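Local coordinates for Galactose/lactose metabolism regulatory protein GAL80 (Saccharomyces cerevisiae, PDB 3BTV) that represses the galactose and lactose metabolic genes of yeast by binding the activator GAL4 and blocking its transcriptional activation when no inducing sugar is present, at residues S113-W126 with A143-G155. The protein carries 1 engineered substitution. Numbering follows the deposited sequence.
Sequences SKNNPNLKYLFVEW and AERGVQTIISLQG
Arg145 reaches from the turn after helix 132-143 to Ser113 and holds it with NE and NH2. From CB its chain leaves with CG anti to the backbone N (chi1 178°), 4.1 Å from Ser113 OG; the bend at chi2 then brings CD to 3.7 Å from that OG. NE donates to the hydroxyl at 2.7 Å, with OG tilted from the guanidinium plane, and NH2 donates to Ser113 O at 3.0 Å and makes a weak bond to Ser113 OG. Asn116 N shares this carbonyl, on the other side of its plane from Arg145 NH2. With an alanine here, Ser113 would probably lose both grips and its polar tie to the turn. Beyond it, strands 121-125 and 148-152 run parallel, joined by five backbone bonds, the first from Gln148 N to Lys120 O and the last from Ser152 N to Val124 O. Ile150 lays CG2 over one face of the Phe123 ring, 4.2 Å from its centroid, while Ser152 N lies in plane at the edge, 3.7 Å from CE2. Further along, Leu153 CD2 sits over the Trp126 indole, 3.9 Å from CG; helix 405-424 packs against both residues. Strand 121-125, helix 132-143 and edge strand 148-152 form the last beta-alpha-beta crossover of the parallel sheet in a Rossmann fold.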
ATOM      1  N   SER B 113       6.928 -27.157  36.580  1.00 85.62           N
ATOM      2  CA  SER B 113       8.211 -26.464  36.564  1.00 79.01           C
ATOM      3  C   SER B 113       8.664 -26.049  37.958  1.00101.98           C
ATOM      4  O   SER B 113       9.856 -25.843  38.200  1.00 93.97           O
ATOM      5  CB  SER B 113       8.110 -25.217  35.685  1.00 80.79           C
ATOM      6  OG  SER B 113       9.058 -24.241  36.080  1.00109.20           O
ATOM      7  N   LYS B 114       7.707 -25.913  38.867  1.00101.01           N
ATOM      8  CA  LYS B 114       8.000 -25.394  40.195  1.00106.86           C
ATOM      9  C   LYS B 114       8.916 -26.322  40.986  1.00 99.80           C
ATOM     10  O   LYS B 114       9.555 -25.893  41.944  1.00104.97           O
ATOM     11  CB  LYS B 114       6.704 -25.077  40.947  1.00107.51           C
ATOM     12  CG  LYS B 114       5.848 -24.046  40.212  1.00104.34           C
ATOM     13  CD  LYS B 114       4.681 -23.534  41.044  1.00116.34           C
ATOM     14  CE  LYS B 114       3.999 -22.360  40.342  1.00111.92           C
ATOM     15  NZ  LYS B 114       2.814 -21.855  41.094  1.00119.26           N
ATOM     16  N   ASN B 115       8.999 -27.580  40.558  1.00109.60           N
ATOM     17  CA  ASN B 115       9.864 -28.571  41.202  1.00 98.29           C
ATOM     18  C   ASN B 115      11.301 -28.513  40.686  1.00104.61           C
ATOM     19  O   ASN B 115      12.152 -29.313  41.088  1.00113.55           O
ATOM     20  CB  ASN B 115       9.306 -29.985  41.002  1.00 98.91           C
ATOM     21  CG  ASN B 115       7.867 -30.117  41.459  1.00123.81           C
ATOM     22  OD1 ASN B 115       7.171 -31.061  41.087  1.00130.87           O
ATOM     23  ND2 ASN B 115       7.414 -29.167  42.271  1.00133.36           N
ATOM     24  N   ASN B 116      11.563 -27.572  39.785  1.00 92.01           N
ATOM     25  CA  ASN B 116      12.905 -27.372  39.250  1.00 90.89           C
ATOM     26  C   ASN B 116      13.481 -26.024  39.664  1.00 92.64           C
ATOM     27  O   ASN B 116      13.193 -25.003  39.043  1.00100.62           O
ATOM     28  CB  ASN B 116      12.903 -27.481  37.726  1.00 99.09           C
ATOM     29  CG  ASN B 116      14.296 -27.363  37.130  1.00105.71           C
ATOM     30  OD1 ASN B 116      15.286 -27.229  37.850  1.00109.19           O
ATOM     31  ND2 ASN B 116      14.375 -27.420  35.805  1.00107.20           N
ATOM     32  N   PRO B 117      14.307 -26.023  40.719  1.00105.60           N
ATOM     33  CA  PRO B 117      14.951 -24.822  41.263  1.00 94.53           C
ATOM     34  C   PRO B 117      15.961 -24.216  40.293  1.00 90.22           C
ATOM     35  O   PRO B 117      16.358 -23.059  40.453  1.00 99.56           O
ATOM     36  CB  PRO B 117      15.678 -25.350  42.508  1.00 93.07           C
ATOM     37  CG  PRO B 117      14.990 -26.633  42.841  1.00 97.70           C
ATOM     38  CD  PRO B 117      14.598 -27.217  41.530  1.00100.07           C
ATOM     39  N   ASN B 118      16.367 -24.991  39.294  1.00 95.99           N
ATOM     40  CA  ASN B 118      17.393 -24.547  38.359  1.00 95.29           C
ATOM     41  C   ASN B 118      16.839 -23.871  37.102  1.00 96.20           C
ATOM     42  O   ASN B 118      17.577 -23.202  36.377  1.00 94.19           O
ATOM     43  CB  ASN B 118      18.293 -25.722  37.976  1.00 95.98           C
ATOM     44  CG  ASN B 118      18.863 -26.432  39.188  1.00106.56           C
ATOM     45  OD1 ASN B 118      18.867 -27.661  39.260  1.00 98.49           O
ATOM     46  ND2 ASN B 118      19.338 -25.657  40.157  1.00101.63           N
ATOM     47  N   LEU B 119      15.546 -24.044  36.841  1.00 95.26           N
ATOM     48  CA  LEU B 119      14.945 -23.458  35.646  1.00 84.18           C
ATOM     49  C   LEU B 119      15.147 -21.950  35.609  1.00 82.35           C
ATOM     50  O   LEU B 119      14.758 -21.235  36.533  1.00 97.24           O
ATOM     51  CB  LEU B 119      13.453 -23.789  35.542  1.00 82.46           C
ATOM     52  CG  LEU B 119      12.846 -23.426  34.179  1.00 70.67           C
ATOM     53  CD1 LEU B 119      13.391 -24.330  33.082  1.00 70.73           C
ATOM     54  CD2 LEU B 119      11.331 -23.479  34.209  1.00 84.36           C
ATOM     55  N   LYS B 120      15.757 -21.474  34.531  1.00 78.19           N
ATOM     56  CA  LYS B 120      16.045 -20.054  34.379  1.00 88.48           C
ATOM     57  C   LYS B 120      15.397 -19.483  33.126  1.00 79.35           C
ATOM     58  O   LYS B 120      15.133 -18.283  33.045  1.00 74.77           O
ATOM     59  CB  LYS B 120      17.558 -19.828  34.311  1.00 99.13           C
ATOM     60  CG  LYS B 120      18.321 -20.321  35.527  1.00108.35           C
ATOM     61  CD  LYS B 120      17.988 -19.504  36.764  1.00122.98           C
ATOM     62  CE  LYS B 120      18.740 -20.016  37.988  1.00131.92           C
ATOM     63  NZ  LYS B 120      18.274 -21.364  38.419  1.00128.69           N
ATOM     64  N   TYR B 121      15.145 -20.343  32.146  1.00 76.49           N
ATOM     65  CA  TYR B 121      14.704 -19.872  30.845  1.00 62.79           C
ATOM     66  C   TYR B 121      13.565 -20.666  30.240  1.00 63.92           C
ATOM     67  O   TYR B 121      13.541 -21.895  30.309  1.00 74.11           O
ATOM     68  CB  TYR B 121      15.876 -19.874  29.866  1.00 62.59           C
ATOM     69  CG  TYR B 121      17.046 -19.031  30.308  1.00 81.72           C
ATOM     70  CD1 TYR B 121      18.200 -19.619  30.813  1.00 86.71           C
ATOM     71  CD2 TYR B 121      16.997 -17.646  30.225  1.00 91.72           C
ATOM     72  CE1 TYR B 121      19.276 -18.849  31.219  1.00 82.77           C
ATOM     73  CE2 TYR B 121      18.065 -16.868  30.629  1.00 96.84           C
ATOM     74  CZ  TYR B 121      19.201 -17.472  31.125  1.00 98.97           C
ATOM     75  OH  TYR B 121      20.262 -16.694  31.527  1.00106.80           O
ATOM     76  N   LEU B 122      12.632 -19.945  29.627  1.00 61.62           N
ATOM     77  CA  LEU B 122      11.587 -20.568  28.827  1.00 65.91           C
ATOM     78  C   LEU B 122      11.589 -19.977  27.425  1.00 60.29           C
ATOM     79  O   LEU B 122      11.413 -18.769  27.241  1.00 64.10           O
ATOM     80  CB  LEU B 122      10.211 -20.396  29.467  1.00 62.67           C
ATOM     81  CG  LEU B 122       9.066 -20.932  28.601  1.00 72.80           C
ATOM     82  CD1 LEU B 122       9.207 -22.448  28.411  1.00 63.35           C
ATOM     83  CD2 LEU B 122       7.713 -20.582  29.215  1.00 70.90           C
ATOM     84  N   PHE B 123      11.789 -20.838  26.437  1.00 61.74           N
ATOM     85  CA  PHE B 123      11.931 -20.418  25.051  1.00 52.92           C
ATOM     86  C   PHE B 123      10.745 -20.963  24.262  1.00 61.59           C
ATOM     87  O   PHE B 123      10.560 -22.179  24.179  1.00 64.29           O
ATOM     88  CB  PHE B 123      13.238 -20.995  24.504  1.00 64.54           C
ATOM     89  CG  PHE B 123      13.640 -20.463  23.154  1.00 55.25           C
ATOM     90  CD1 PHE B 123      14.899 -20.745  22.642  1.00 61.80           C
ATOM     91  CD2 PHE B 123      12.778 -19.694  22.400  1.00 69.68           C
ATOM     92  CE1 PHE B 123      15.288 -20.266  21.402  1.00 56.39           C
ATOM     93  CE2 PHE B 123      13.163 -19.207  21.158  1.00 70.13           C
ATOM     94  CZ  PHE B 123      14.414 -19.496  20.658  1.00 56.51           C
ATOM     95  N   VAL B 124       9.936 -20.067  23.694  1.00 59.84           N
ATOM     96  CA  VAL B 124       8.763 -20.474  22.914  1.00 48.24           C
ATOM     97  C   VAL B 124       8.814 -19.883  21.522  1.00 52.76           C
ATOM     98  O   VAL B 124       9.277 -18.762  21.337  1.00 63.20           O
ATOM     99  CB  VAL B 124       7.433 -20.063  23.607  1.00 58.72           C
ATOM    100  CG1 VAL B 124       6.226 -20.573  22.822  1.00 57.98           C
ATOM    101  CG2 VAL B 124       7.387 -20.604  25.044  1.00 54.40           C
ATOM    102  N   GLU B 125       8.331 -20.630  20.538  1.00 56.68           N
ATOM    103  CA  GLU B 125       8.267 -20.109  19.177  1.00 48.98           C
ATOM    104  C   GLU B 125       7.060 -19.219  18.955  1.00 54.02           C
ATOM    105  O   GLU B 125       6.055 -19.339  19.651  1.00 62.34           O
ATOM    106  CB  GLU B 125       8.272 -21.252  18.172  1.00 58.04           C
ATOM    107  CG  GLU B 125       9.624 -21.915  18.074  1.00 71.06           C
ATOM    108  CD  GLU B 125       9.707 -22.864  16.912  1.00 97.10           C
ATOM    109  OE1 GLU B 125       8.776 -23.689  16.769  1.00 78.47           O
ATOM    110  OE2 GLU B 125      10.694 -22.780  16.144  1.00111.98           O
ATOM    111  N   TRP B 126       7.183 -18.300  18.004  1.00 47.17           N
ATOM    112  CA  TRP B 126       6.052 -17.493  17.558  1.00 47.97           C
ATOM    113  C   TRP B 126       5.239 -18.357  16.601  1.00 65.32           C
ATOM    114  O   TRP B 126       5.817 -19.048  15.773  1.00 60.98           O
ATOM    115  CB  TRP B 126       6.538 -16.220  16.856  1.00 42.01           C
ATOM    116  CG  TRP B 126       5.405 -15.389  16.330  1.00 44.66           C
ATOM    117  CD1 TRP B 126       4.966 -15.335  15.048  1.00 42.62           C
ATOM    118  CD2 TRP B 126       4.546 -14.530  17.088  1.00 44.90           C
ATOM    119  NE1 TRP B 126       3.887 -14.499  14.955  1.00 50.61           N
ATOM    120  CE2 TRP B 126       3.605 -13.993  16.197  1.00 49.54           C
ATOM    121  CE3 TRP B 126       4.474 -14.176  18.439  1.00 52.40           C
ATOM    122  CZ2 TRP B 126       2.610 -13.098  16.603  1.00 50.21           C
ATOM    123  CZ3 TRP B 126       3.491 -13.288  18.841  1.00 43.75           C
ATOM    124  CH2 TRP B 126       2.568 -12.766  17.930  1.00 51.37           C
ATOM    125  N   ALA B 143       5.278 -15.220  33.956  1.00 74.82           N
ATOM    126  CA  ALA B 143       5.715 -14.138  34.827  1.00 78.14           C
ATOM    127  C   ALA B 143       5.618 -14.537  36.297  1.00 80.69           C
ATOM    128  O   ALA B 143       6.572 -14.364  37.055  1.00 99.62           O
ATOM    129  CB  ALA B 143       4.909 -12.872  34.545  1.00 73.71           C
ATOM    130  N   GLU B 144       4.478 -15.091  36.700  1.00 93.14           N
ATOM    131  CA  GLU B 144       4.321 -15.547  38.080  1.00 94.61           C
ATOM    132  C   GLU B 144       5.149 -16.802  38.341  1.00 87.92           C
ATOM    133  O   GLU B 144       5.049 -17.419  39.400  1.00 99.32           O
ATOM    134  CB  GLU B 144       2.846 -15.777  38.433  1.00118.60           C
ATOM    135  CG  GLU B 144       2.137 -16.824  37.588  1.00147.81           C
ATOM    136  CD  GLU B 144       0.659 -16.937  37.922  1.00163.29           C
ATOM    137  OE1 GLU B 144       0.332 -17.158  39.105  1.00169.14           O
ATOM    138  OE2 GLU B 144      -0.177 -16.807  37.002  1.00168.73           O
ATOM    139  N   ARG B 145       5.968 -17.174  37.364  1.00 92.92           N
ATOM    140  CA  ARG B 145       6.884 -18.297  37.520  1.00 98.29           C
ATOM    141  C   ARG B 145       8.300 -17.781  37.756  1.00 85.47           C
ATOM    142  O   ARG B 145       9.146 -18.486  38.300  1.00 86.91           O
ATOM    143  CB  ARG B 145       6.849 -19.208  36.288  1.00 99.31           C
ATOM    144  CG  ARG B 145       7.817 -20.384  36.359  1.00 85.95           C
ATOM    145  CD  ARG B 145       7.641 -21.165  37.658  1.00 78.02           C
ATOM    146  NE  ARG B 145       8.660 -22.201  37.812  1.00 90.42           N
ATOM    147  CZ  ARG B 145       9.852 -22.011  38.370  1.00 95.74           C
ATOM    148  NH1 ARG B 145      10.189 -20.815  38.827  1.00 83.90           N
ATOM    149  NH2 ARG B 145      10.708 -23.021  38.470  1.00 91.03           N
ATOM    150  N   GLY B 146       8.553 -16.548  37.329  1.00 96.08           N
ATOM    151  CA  GLY B 146       9.823 -15.898  37.600  1.00 99.20           C
ATOM    152  C   GLY B 146      10.926 -16.131  36.582  1.00103.52           C
ATOM    153  O   GLY B 146      11.958 -15.463  36.629  1.00 95.53           O
ATOM    154  N   VAL B 147      10.721 -17.074  35.663  1.00 96.53           N
ATOM    155  CA  VAL B 147      11.744 -17.404  34.669  1.00 71.51           C
ATOM    156  C   VAL B 147      11.884 -16.315  33.622  1.00 72.16           C
ATOM    157  O   VAL B 147      10.930 -15.594  33.323  1.00 85.46           O
ATOM    158  CB  VAL B 147      11.439 -18.732  33.949  1.00 67.94           C
ATOM    159  CG1 VAL B 147      11.546 -19.909  34.930  1.00 80.14           C
ATOM    160  CG2 VAL B 147      10.051 -18.684  33.318  1.00 74.35           C
ATOM    161  N   GLN B 148      13.085 -16.187  33.070  1.00 70.05           N
ATOM    162  CA  GLN B 148      13.282 -15.306  31.931  1.00 69.79           C
ATOM    163  C   GLN B 148      12.726 -16.001  30.703  1.00 66.62           C
ATOM    164  O   GLN B 148      12.974 -17.193  30.491  1.00 78.26           O
ATOM    165  CB  GLN B 148      14.759 -14.991  31.719  1.00 69.86           C
ATOM    166  CG  GLN B 148      15.027 -14.226  30.438  1.00 68.56           C
ATOM    167  CD  GLN B 148      14.517 -12.803  30.495  1.00 83.41           C
ATOM    168  OE1 GLN B 148      13.607 -12.419  29.756  1.00 72.55           O
ATOM    169  NE2 GLN B 148      15.102 -12.010  31.382  1.00 65.42           N
ATOM    170  N   THR B 149      11.972 -15.261  29.897  1.00 69.98           N
ATOM    171  CA  THR B 149      11.337 -15.847  28.727  1.00 65.11           C
ATOM    172  C   THR B 149      11.957 -15.354  27.423  1.00 65.24           C
ATOM    173  O   THR B 149      12.474 -14.237  27.341  1.00 62.77           O
ATOM    174  CB  THR B 149       9.818 -15.569  28.697  1.00 70.90           C
ATOM    175  OG1 THR B 149       9.584 -14.195  28.373  1.00 69.12           O
ATOM    176  CG2 THR B 149       9.174 -15.895  30.046  1.00 66.92           C
ATOM    177  N   ILE B 150      11.906 -16.207  26.408  1.00 65.05           N
ATOM    178  CA  ILE B 150      12.349 -15.850  25.067  1.00 58.44           C
ATOM    179  C   ILE B 150      11.257 -16.229  24.071  1.00 50.85           C
ATOM    180  O   ILE B 150      10.658 -17.299  24.184  1.00 63.09           O
ATOM    181  CB  ILE B 150      13.659 -16.579  24.693  1.00 52.96           C
ATOM    182  CG1 ILE B 150      14.719 -16.403  25.784  1.00 49.31           C
ATOM    183  CG2 ILE B 150      14.203 -16.095  23.345  1.00 50.88           C
ATOM    184  CD1 ILE B 150      15.064 -17.689  26.566  1.00 50.62           C
ATOM    185  N   ILE B 151      10.981 -15.351  23.111  1.00 50.70           N
ATOM    186  CA  ILE B 151      10.101 -15.698  22.001  1.00 43.58           C
ATOM    187  C   ILE B 151      10.945 -15.764  20.731  1.00 52.84           C
ATOM    188  O   ILE B 151      11.836 -14.941  20.535  1.00 57.78           O
ATOM    189  CB  ILE B 151       8.946 -14.670  21.808  1.00 49.91           C
ATOM    190  CG1 ILE B 151       7.928 -15.169  20.774  1.00 52.84           C
ATOM    191  CG2 ILE B 151       9.478 -13.306  21.387  1.00 50.08           C
ATOM    192  CD1 ILE B 151       7.014 -16.299  21.308  1.00 49.32           C
ATOM    193  N   SER B 152      10.661 -16.734  19.869  1.00 51.41           N
ATOM    194  CA  SER B 152      11.392 -16.874  18.616  1.00 42.80           C
ATOM    195  C   SER B 152      10.967 -15.858  17.547  1.00 46.70           C
ATOM    196  O   SER B 152      10.403 -16.225  16.513  1.00 57.19           O
ATOM    197  CB  SER B 152      11.248 -18.289  18.066  1.00 62.57           C
ATOM    198  OG  SER B 152      12.194 -18.514  17.036  1.00 62.76           O
ATOM    199  N   LEU B 153      11.230 -14.580  17.799  1.00 47.28           N
ATOM    200  CA  LEU B 153      11.088 -13.555  16.761  1.00 38.84           C
ATOM    201  C   LEU B 153      12.488 -13.342  16.157  1.00 41.93           C
ATOM    202  O   LEU B 153      13.055 -12.252  16.225  1.00 44.54           O
ATOM    203  CB  LEU B 153      10.520 -12.258  17.342  1.00 39.98           C
ATOM    204  CG  LEU B 153       9.033 -12.312  17.757  1.00 58.72           C
ATOM    205  CD1 LEU B 153       8.592 -11.036  18.473  1.00 47.48           C
ATOM    206  CD2 LEU B 153       8.127 -12.554  16.554  1.00 47.57           C
ATOM    207  N   GLN B 154      13.029 -14.411  15.582  1.00 46.49           N
ATOM    208  CA  GLN B 154      14.434 -14.461  15.187  1.00 50.38           C
ATOM    209  C   GLN B 154      14.774 -13.494  14.066  1.00 49.13           C
ATOM    210  O   GLN B 154      15.946 -13.348  13.700  1.00 51.80           O
ATOM    211  CB  GLN B 154      14.834 -15.884  14.794  1.00 43.07           C
ATOM    212  CG  GLN B 154      14.425 -16.267  13.390  1.00 52.90           C
ATOM    213  CD  GLN B 154      12.942 -16.513  13.265  1.00 60.93           C
ATOM    214  OE1 GLN B 154      12.312 -17.039  14.180  1.00 57.44           O
ATOM    215  NE2 GLN B 154      12.373 -16.134  12.126  1.00 95.18           N
ATOM    216  N   GLY B 155      13.752 -12.831  13.524  1.00 39.12           N
ATOM    217  CA  GLY B 155      13.952 -11.812  12.509  1.00 31.32           C
ATOM    218  C   GLY B 155      14.722 -10.636  13.090  1.00 47.80           C
ATOM    219  O   GLY B 155      15.480  -9.945  12.397  1.00 38.60           O
TER